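Local structure of HTH-type transcriptional regulator KdgR (Escherichia coli, 1YSP) at residues A[88-93]-A[115-120]; A[33-37]-A[61-67]; A[73-77]-A[100-104]. The protein represses transcription of genes for transport and breakdown of 2-keto-3-deoxygluconate and of the Entner-Doudoroff aldolase gene eda, by binding promoter DNA. One frame throughout, in Å; residues are numbered along the deposited sequence. Where two conformers were deposited one is given.

Interaction 1: residues A[88-93]-A[115-120]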
loop_
_atom_site.group_PDB
_atom_site.type_symbol
_atom_site.label_atom_id
_atom_site.label_comp_id
_atom_site.label_asym_id
_atom_site.label_seq_id
_atom_site.Cartn_x
_atom_site.Cartn_y
_atom_site.Cartn_z
ATOM N N SER A 88 14.269 10.177 3.953
ATOM C CA SER A 88 14.776 9.008 4.730
ATOM C C SER A 88 15.941 8.356 4.053
ATOM O O SER A 88 16.921 7.956 4.687
ATOM C CB SER A 88 13.671 7.977 4.975
ATOM O OG SER A 88 12.769 8.509 5.906
ATOM N N THR A 89 15.846 8.228 2.748
ATOM C CA THR A 89 16.847 7.560 1.989
ATOM C C THR A 89 17.033 8.340 0.719
ATOM O O THR A 89 16.247 9.275 0.389
ATOM C CB THR A 89 16.400 6.097 1.585
ATOM O OG1 THR A 89 15.370 6.192 0.604
ATOM C CG2 THR A 89 15.920 5.270 2.778
ATOM N N GLU A 90 18.017 7.874 -0.033
ATOM C CA GLU A 90 18.318 8.353 -1.365
ATOM C C GLU A 90 17.068 8.403 -2.276
ATOM O O GLU A 90 16.901 9.311 -3.118
ATOM C CB GLU A 90 19.405 7.427 -1.939
ATOM C CG GLU A 90 20.541 7.079 -0.914
ATOM C CD GLU A 90 20.109 6.186 0.263
ATOM O OE1 GLU A 90 19.358 5.215 0.059
ATOM O OE2 GLU A 90 20.518 6.451 1.410
ATOM N N ARG A 91 16.190 7.416 -2.125
ATOM C CA ARG A 91 15.057 7.259 -3.043
ATOM C C ARG A 91 13.731 7.894 -2.613
ATOM O O ARG A 91 12.758 7.902 -3.394
ATOM C CB ARG A 91 14.814 5.761 -3.320
ATOM C CG ARG A 91 15.926 5.116 -4.153
ATOM C CD ARG A 91 15.568 3.674 -4.537
ATOM N NE ARG A 91 14.455 3.654 -5.495
ATOM C CZ ARG A 91 14.582 3.615 -6.825
ATOM N NH1 ARG A 91 15.787 3.563 -7.396
ATOM N NH2 ARG A 91 13.497 3.607 -7.595
ATOM N N THR A 92 13.690 8.407 -1.388
ATOM C CA THR A 92 12.450 8.992 -0.859
ATOM C C THR A 92 11.973 10.128 -1.749
ATOM O O THR A 92 12.808 10.981 -2.189
ATOM C CB THR A 92 12.583 9.543 0.573
ATOM O OG1 THR A 92 13.253 8.596 1.411
ATOM C CG2 THR A 92 11.144 9.832 1.111
ATOM N N ILE A 93 10.658 10.142 -2.047
ATOM C CA ILE A 93 10.014 11.215 -2.815
ATOM C C ILE A 93 9.669 12.312 -1.779
ATOM O O ILE A 93 8.940 12.036 -0.821
ATOM C CB ILE A 93 8.671 10.743 -3.513
ATOM C CG1 ILE A 93 8.941 9.658 -4.570
ATOM C CG2 ILE A 93 7.981 11.943 -4.122
ATOM C CD1 ILE A 93 7.826 8.583 -4.636
ATOM N N ASN A 115 10.174 1.323 -2.852
ATOM C CA ASN A 115 11.436 0.734 -3.258
ATOM C C ASN A 115 12.593 1.393 -2.490
ATOM O O ASN A 115 13.200 2.378 -2.948
ATOM C CB ASN A 115 11.583 0.843 -4.769
ATOM C CG ASN A 115 12.842 0.170 -5.295
ATOM O OD1 ASN A 115 13.504 -0.557 -4.562
ATOM N ND2 ASN A 115 13.188 0.442 -6.550
ATOM N N GLU A 116 12.838 0.881 -1.298
ATOM C CA GLU A 116 13.813 1.462 -0.348
ATOM C C GLU A 116 13.666 2.980 -0.183
ATOM O O GLU A 116 14.662 3.739 -0.180
ATOM C CB GLU A 116 15.253 1.102 -0.779
ATOM C CG GLU A 116 15.492 -0.393 -0.892
ATOM C CD GLU A 116 16.950 -0.690 -1.358
ATOM O OE1 GLU A 116 17.221 -0.654 -2.578
ATOM O OE2 GLU A 116 17.765 -0.957 -0.473
ATOM N N GLU A 117 12.408 3.417 -0.099
ATOM C CA GLU A 117 12.076 4.810 0.154
ATOM C C GLU A 117 11.967 5.140 1.641
ATOM O O GLU A 117 12.182 6.275 2.025
ATOM C CB GLU A 117 10.782 5.164 -0.605
ATOM C CG GLU A 117 10.973 5.166 -2.117
ATOM C CD GLU A 117 9.684 4.986 -2.863
ATOM O OE1 GLU A 117 8.768 5.797 -2.634
ATOM O OE2 GLU A 117 9.550 3.991 -3.595
ATOM N N GLN A 118 11.630 4.158 2.484
ATOM C CA GLN A 118 11.624 4.361 3.944
ATOM C C GLN A 118 12.914 3.913 4.618
ATOM O O GLN A 118 13.411 4.582 5.532
ATOM C CB GLN A 118 10.483 3.580 4.606
ATOM C CG GLN A 118 9.122 4.105 4.399
ATOM C CD GLN A 118 8.140 3.436 5.356
ATOM O OE1 GLN A 118 7.686 4.051 6.311
ATOM N NE2 GLN A 118 7.827 2.169 5.104
ATOM N N GLU A 119 13.442 2.785 4.166
ATOM C CA GLU A 119 14.559 2.136 4.826
ATOM C C GLU A 119 15.368 1.402 3.782
ATOM O O GLU A 119 14.813 0.682 2.935
ATOM C CB GLU A 119 14.016 1.155 5.869
ATOM C CG GLU A 119 14.989 0.799 6.970
ATOM C CD GLU A 119 14.293 0.123 8.135
ATOM O OE1 GLU A 119 14.925 -0.744 8.777
ATOM O OE2 GLU A 119 13.110 0.446 8.390
ATOM N N GLU A 120 16.678 1.597 3.799
ATOM C CA GLU A 120 17.535 0.796 2.918
ATOM C C GLU A 120 17.257 -0.696 3.163
ATOM O O GLU A 120 17.009 -1.123 4.293
ATOM C CB GLU A 120 19.029 1.122 3.118
ATOM C CG GLU A 120 19.394 2.549 2.738
ATOM C CD GLU A 120 19.115 3.579 3.838
ATOM O OE1 GLU A 120 18.422 3.258 4.848
ATOM O OE2 GLU A 120 19.619 4.730 3.687
HETATM O O HOH W 1 17.281 4.095 -0.761
HETATM O O HOH W 2 11.469 4.298 -5.690
HETATM O O HOH W 3 9.026 8.121 -1.294
#

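Interaction 2: residues A[33-37]-A[61-67]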
loop_
_atom_site.group_PDB
_atom_site.type_symbol
_atom_site.label_atom_id
_atom_site.label_comp_id
_atom_site.label_asym_id
_atom_site.label_seq_id
_atom_site.Cartn_x
_atom_site.Cartn_y
_atom_site.Cartn_z
ATOM N N SER A 33 -1.365 10.448 7.294
ATOM C CA SER A 33 -0.419 9.352 7.454
ATOM C C SER A 33 -1.188 8.052 7.209
ATOM O O SER A 33 -2.420 8.090 7.050
ATOM C CB SER A 33 0.243 9.403 8.833
ATOM O OG SER A 33 -0.718 9.171 9.848
ATOM N N ILE A 34 -0.465 6.939 7.100
ATOM C CA ILE A 34 -1.112 5.614 7.052
ATOM C C ILE A 34 -1.107 5.025 8.450
ATOM O O ILE A 34 -0.224 5.309 9.241
ATOM C CB ILE A 34 -0.461 4.630 6.013
ATOM C CG1 ILE A 34 0.971 4.224 6.436
ATOM C CG2 ILE A 34 -0.467 5.280 4.630
ATOM C CD1 ILE A 34 1.541 2.902 5.717
ATOM N N VAL A 35 -2.084 4.180 8.745
ATOM C CA VAL A 35 -2.058 3.435 10.002
ATOM C C VAL A 35 -2.148 1.941 9.673
ATOM O O VAL A 35 -3.002 1.563 8.922
ATOM C CB VAL A 35 -3.267 3.849 10.955
ATOM C CG1 VAL A 35 -4.611 3.800 10.210
ATOM C CG2 VAL A 35 -3.314 2.919 12.164
ATOM N N TYR A 36 -1.269 1.104 10.211
ATOM C CA TYR A 36 -1.425 -0.341 9.972
ATOM C C TYR A 36 -2.558 -0.882 10.846
ATOM O O TYR A 36 -2.475 -0.813 12.051
ATOM C CB TYR A 36 -0.120 -1.101 10.195
ATOM C CG TYR A 36 0.937 -0.771 9.167
ATOM C CD1 TYR A 36 0.656 -0.848 7.805
ATOM C CD2 TYR A 36 2.225 -0.411 9.549
ATOM C CE1 TYR A 36 1.618 -0.552 6.857
ATOM C CE2 TYR A 36 3.206 -0.106 8.580
ATOM C CZ TYR A 36 2.885 -0.173 7.249
ATOM O OH TYR A 36 3.821 0.128 6.274
ATOM N N ILE A 37 -3.627 -1.362 10.221
ATOM C CA ILE A 37 -4.767 -1.927 10.959
ATOM C C ILE A 37 -4.736 -3.473 11.120
ATOM O O ILE A 37 -5.339 -4.000 12.080
ATOM C CB ILE A 37 -6.123 -1.412 10.408
ATOM C CG1 ILE A 37 -6.290 -1.752 8.910
ATOM C CG2 ILE A 37 -6.220 0.123 10.628
ATOM C CD1 ILE A 37 -7.663 -1.426 8.310
ATOM N N THR A 61 5.453 5.086 1.612
ATOM C CA THR A 61 4.897 3.735 1.832
ATOM C C THR A 61 4.128 3.287 0.590
ATOM O O THR A 61 3.538 4.121 -0.082
ATOM C CB THR A 61 3.962 3.673 3.076
ATOM O OG1 THR A 61 2.834 4.568 2.919
ATOM C CG2 THR A 61 4.751 4.011 4.318
ATOM N N ALA A 62 4.131 1.986 0.271
ATOM C CA ALA A 62 3.374 1.476 -0.845
ATOM C C ALA A 62 1.850 1.670 -0.566
ATOM O O ALA A 62 1.099 2.045 -1.450
ATOM C CB ALA A 62 3.735 -0.031 -1.139
ATOM N N ILE A 63 1.444 1.442 0.659
ATOM C CA ILE A 63 -0.014 1.599 1.040
ATOM C C ILE A 63 -0.438 3.077 0.941
ATOM O O ILE A 63 -1.552 3.416 0.502
ATOM C CB ILE A 63 -0.258 1.024 2.476
ATOM C CG1 ILE A 63 -0.205 -0.538 2.445
ATOM C CG2 ILE A 63 -1.617 1.539 3.053
ATOM C CD1 ILE A 63 -0.037 -1.163 3.867
ATOM N N GLY A 64 0.434 3.974 1.404
ATOM C CA GLY A 64 0.173 5.416 1.269
ATOM C C GLY A 64 -0.064 5.792 -0.173
ATOM O O GLY A 64 -1.024 6.504 -0.490
ATOM N N LYS A 65 0.789 5.341 -1.074
ATOM C CA LYS A 65 0.588 5.641 -2.482
ATOM C C LYS A 65 -0.755 5.154 -3.014
ATOM O O LYS A 65 -1.432 5.856 -3.786
ATOM C CB LYS A 65 1.692 5.109 -3.340
ATOM C CG LYS A 65 3.041 5.856 -2.987
ATOM C CD LYS A 65 4.163 5.373 -3.884
ATOM C CE LYS A 65 5.516 5.747 -3.205
ATOM N NZ LYS A 65 6.714 5.151 -3.941
ATOM N N VAL A 66 -1.140 3.946 -2.630
ATOM C CA VAL A 66 -2.409 3.464 -3.182
ATOM C C VAL A 66 -3.627 4.126 -2.540
ATOM O O VAL A 66 -4.668 4.200 -3.190
ATOM C CB VAL A 66 -2.562 1.858 -3.184
ATOM C CG1 VAL A 66 -1.340 1.130 -3.895
ATOM C CG2 VAL A 66 -2.874 1.332 -1.848
ATOM N N LEU A 67 -3.507 4.618 -1.310
ATOM C CA LEU A 67 -4.611 5.350 -0.618
ATOM C C LEU A 67 -4.855 6.740 -1.209
ATOM O O LEU A 67 -5.940 7.318 -1.054
ATOM C CB LEU A 67 -4.342 5.505 0.856
ATOM C CG LEU A 67 -4.504 4.278 1.745
ATOM C CD1 LEU A 67 -3.737 4.492 3.054
ATOM C CD2 LEU A 67 -6.006 3.985 1.988
#

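Interaction 3: residues A[73-77]-A[100-104]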
loop_
_atom_site.group_PDB
_atom_site.type_symbol
_atom_site.label_atom_id
_atom_site.label_comp_id
_atom_site.label_asym_id
_atom_site.label_seq_id
_atom_site.Cartn_x
_atom_site.Cartn_y
_atom_site.Cartn_z
ATOM N N ARG A 73 -7.697 14.651 -7.107
ATOM C CA ARG A 73 -6.383 15.273 -6.969
ATOM C C ARG A 73 -6.406 16.576 -6.145
ATOM O O ARG A 73 -5.349 17.109 -5.764
ATOM C CB ARG A 73 -5.766 15.523 -8.342
ATOM C CG ARG A 73 -4.236 15.658 -8.316
ATOM C CD ARG A 73 -3.498 14.408 -8.860
ATOM N NE ARG A 73 -3.988 13.152 -8.283
ATOM C CZ ARG A 73 -3.545 11.936 -8.605
ATOM N NH1 ARG A 73 -2.569 11.775 -9.505
ATOM N NH2 ARG A 73 -4.078 10.863 -8.016
ATOM N N ASP A 74 -7.611 17.082 -5.886
ATOM C CA ASP A 74 -7.775 18.245 -5.014
ATOM C C ASP A 74 -7.877 17.843 -3.557
ATOM O O ASP A 74 -7.268 18.488 -2.706
ATOM C CB ASP A 74 -8.933 19.157 -5.465
ATOM C CG ASP A 74 -8.426 20.412 -6.174
ATOM O OD1 ASP A 74 -8.297 21.464 -5.505
ATOM O OD2 ASP A 74 -8.107 20.350 -7.376
ATOM N N GLU A 75 -8.610 16.767 -3.285
ATOM C CA GLU A 75 -8.526 16.060 -2.016
ATOM C C GLU A 75 -7.075 15.644 -1.667
ATOM O O GLU A 75 -6.656 15.828 -0.538
ATOM C CB GLU A 75 -9.404 14.820 -2.053
ATOM C CG GLU A 75 -10.768 14.963 -1.397
ATOM C CD GLU A 75 -11.161 13.680 -0.705
ATOM O OE1 GLU A 75 -12.338 13.235 -0.823
ATOM O OE2 GLU A 75 -10.259 13.101 -0.058
ATOM N N VAL A 76 -6.331 15.118 -2.648
ATOM C CA VAL A 76 -4.903 14.749 -2.473
ATOM C C VAL A 76 -4.086 15.959 -2.027
ATOM O O VAL A 76 -3.464 15.924 -0.976
ATOM C CB VAL A 76 -4.272 14.093 -3.754
ATOM C CG1 VAL A 76 -2.726 14.013 -3.637
ATOM C CG2 VAL A 76 -4.865 12.687 -4.024
ATOM N N LYS A 77 -4.087 17.035 -2.827
ATOM C CA LYS A 77 -3.280 18.204 -2.473
ATOM C C LYS A 77 -3.708 18.749 -1.082
ATOM O O LYS A 77 -2.865 19.168 -0.302
ATOM C CB LYS A 77 -3.292 19.255 -3.601
ATOM C CG LYS A 77 -2.278 18.966 -4.743
ATOM C CD LYS A 77 -2.278 20.084 -5.823
ATOM C CE LYS A 77 -2.148 21.478 -5.162
ATOM N NZ LYS A 77 -2.046 22.653 -6.102
ATOM N N LEU A 100 2.963 13.588 -7.212
ATOM C CA LEU A 100 1.756 13.509 -8.060
ATOM C C LEU A 100 2.006 12.696 -9.329
ATOM O O LEU A 100 1.213 11.799 -9.652
ATOM C CB LEU A 100 1.154 14.897 -8.317
ATOM C CG LEU A 100 0.554 15.574 -7.054
ATOM C CD1 LEU A 100 -0.141 16.907 -7.371
ATOM C CD2 LEU A 100 -0.389 14.722 -6.266
ATOM N N PRO A 101 3.141 12.908 -10.024
ATOM C CA PRO A 101 3.440 12.017 -11.160
ATOM C C PRO A 101 3.622 10.545 -10.739
ATOM O O PRO A 101 3.264 9.646 -11.483
ATOM C CB PRO A 101 4.759 12.604 -11.738
ATOM C CG PRO A 101 4.714 14.037 -11.361
ATOM C CD PRO A 101 4.166 13.969 -9.917
ATOM N N VAL A 102 4.165 10.290 -9.548
ATOM C CA VAL A 102 4.274 8.889 -9.093
ATOM C C VAL A 102 2.859 8.275 -8.906
ATOM O O VAL A 102 2.579 7.127 -9.315
ATOM C CB VAL A 102 5.137 8.818 -7.815
ATOM C CG1 VAL A 102 5.011 7.461 -7.116
ATOM C CG2 VAL A 102 6.624 9.152 -8.161
ATOM N N LEU A 103 1.962 9.058 -8.331
ATOM C CA LEU A 103 0.580 8.603 -8.144
ATOM C C LEU A 103 -0.118 8.291 -9.479
ATOM O O LEU A 103 -0.964 7.371 -9.555
ATOM C CB LEU A 103 -0.194 9.617 -7.323
ATOM C CG LEU A 103 0.320 9.863 -5.895
ATOM C CD1 LEU A 103 -0.723 10.765 -5.260
ATOM C CD2 LEU A 103 0.496 8.597 -5.075
ATOM N N ASP A 104 0.222 9.053 -10.520
ATOM C CA ASP A 104 -0.269 8.775 -11.883
ATOM C C ASP A 104 0.140 7.365 -12.305
ATOM O O ASP A 104 -0.694 6.583 -12.824
ATOM C CB ASP A 104 0.286 9.759 -12.928
ATOM C CG ASP A 104 -0.282 11.161 -12.820
ATOM O OD1 ASP A 104 -1.324 11.387 -12.202
ATOM O OD2 ASP A 104 0.388 12.067 -13.371
#

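Interaction 1: residues A[88-93]-A[115-120]
Thr92 OG1 is gripped from both segments: it donates to Glu117 O at 2.6 Å, in the plane of that carbonyl, and accepts from Thr89 N at 2.9 Å. A weak bond from Ser88 N adds a third partner. Thr89 OG1 works in the same two-sided way. It gives its proton to a lone pair of Glu116 O at 2.7 Å, with a C=O...donor angle of 140°, and receives Arg91 N, closing an ST turn. A chi1 of 71° sets OG1 between the backbone N and the carbonyl carbon, where it reaches both partners, and CG2 lies against the carboxylate carbon of Glu120. An alanine in place of Thr89 would leave Glu116 O and Arg91 N without this hydroxyl and would probably weaken the link between the two loops. The type I turn Thr89 to Thr92 thus docks on the loop after strand 112-115 in this C-terminal, IclR-type effector domain. Beside it, Glu117 extends to Arg91 and Ile93. Its OE2 accepts Asn115 N at 2.8 Å, from above the carboxylate plane, and takes a water that bridges to Arg91 NH2; OE1 takes a second water, bridging to Ile93 N, and pairs with Lys65. Arg91 lays its guanidinium over Asn115, whose ND2 sits 3.2 Å above the plane near the rim; as both are donors, this is packing rather than a bond.

Interaction 2: residues A[33-37]-A[61-67]
Ile34 and Gly64 mark the closest backbone approach, their CA atoms 5.9 Å apart, where strand 33-37 faces the opening turn of the helix that starts at Ala62. The short axes come within 8.5 Å and their N-to-C directions differ by 119°, so the helix lies slantwise over the antiparallel sheet of this GAF-like alpha+beta domain. Ile34 makes most of the contact. With chi1 at 67°, CG1 stands between the backbone N and the carbonyl carbon, which sends CD1 tip to tip against Thr61, 3.5 Å from OG1, and turns CG2 to the helix backbone. There CG2 lies only 3.4 Å from Gly64 CA, a tight contact, and also touches Leu67 CD1 at 3.7 Å. Glycine suits this place because a beta carbon would press on CG2 and would fall 2.5 Å from Thr61 OG1. Thr61 is the N-cap residue, and its OG1 accepts Gly64 N at 2.9 Å and is also hydrogen-bonded to Pro57 O. Further along the strand, Tyr36 offers its ring edge, and Ile63 CD1 comes up in the ring plane to 3.5 Å from CE1. His25, on the next strand, meets the same ring.

No hydrogen bond crosses between the two segments. Branched aliphatic groups and a ring edge do the joining, while the buried hydroxyl of Thr61 has polar partners of its own; the fit therefore depends on shape, and the capping bond is likely to steady the first turn, against which Ile34 packs.

Interaction 3: residues A[73-77]-A[100-104]
One ionic contact joins helix 73-80 to helix 96-109 in the IclR-type domain: Arg73 NH1 meets Asp104 OD1 at 3.0 Å, a salt bridge made through a single oxygen. OD1 approaches at the edge of the guanidinium, near its plane, and the two planar groups are turned only 12° from each other. The short helix axes are 12.4 Å apart and run at 138°, roughly antiparallel; a long side chain suits the reach to Asp104, which lies a turn beyond Leu100. Arginine does so by bending: CG leaves opposite the backbone N (chi1 -158°), and further turns at chi2 and chi3 bring the head over to helix 96-109. Its NH2 also has a weak hydrogen bond to Ala69 O.

The apolar contacts involve Val76, Leu100 and Leu103. Leu103 CD1 sits over one guanidinium face, 4.3 Å above it and near the rim. Val76 CG1 touches both leucines, Leu100 CD2 at 3.6 Å and Leu103 CD1 at 4.1 Å. Leu100 CD2 further meets Arg73 CD, and Leu100 CD1 lies 4.0 Å from Lys77 CG. Leu103 also touches Leu68 of helix 62-69.

Valine and leucine thus fill the interhelical seam, while Arg73 and Lys77 also use their methylenes for packing. Asp104 is exposed, so its salt bridge is likely to be weakened by solvent, with the methyls and the aliphatic part of Arg73 probably sharing much of the contact.

From the N terminus, interaction 2 comes first: it closes the loop from strand 33-40 through strand 55-57 to helix 62-69, and is complete before the others begin. Interaction 3 then opens at helix 73-80, and interaction 1 opens in the following loop at 88-93. Helix 96-109 closes interaction 3, and the loop after strand 112-115 closes interaction 1, so these two cross. Lys65 of interaction 2 reaches Glu117 of interaction 1 and packs on Val102 and Leu103 of interaction 3, while Ile93 touches Val102. Together they tie the sheet, three helices and two loops of the domain into one body.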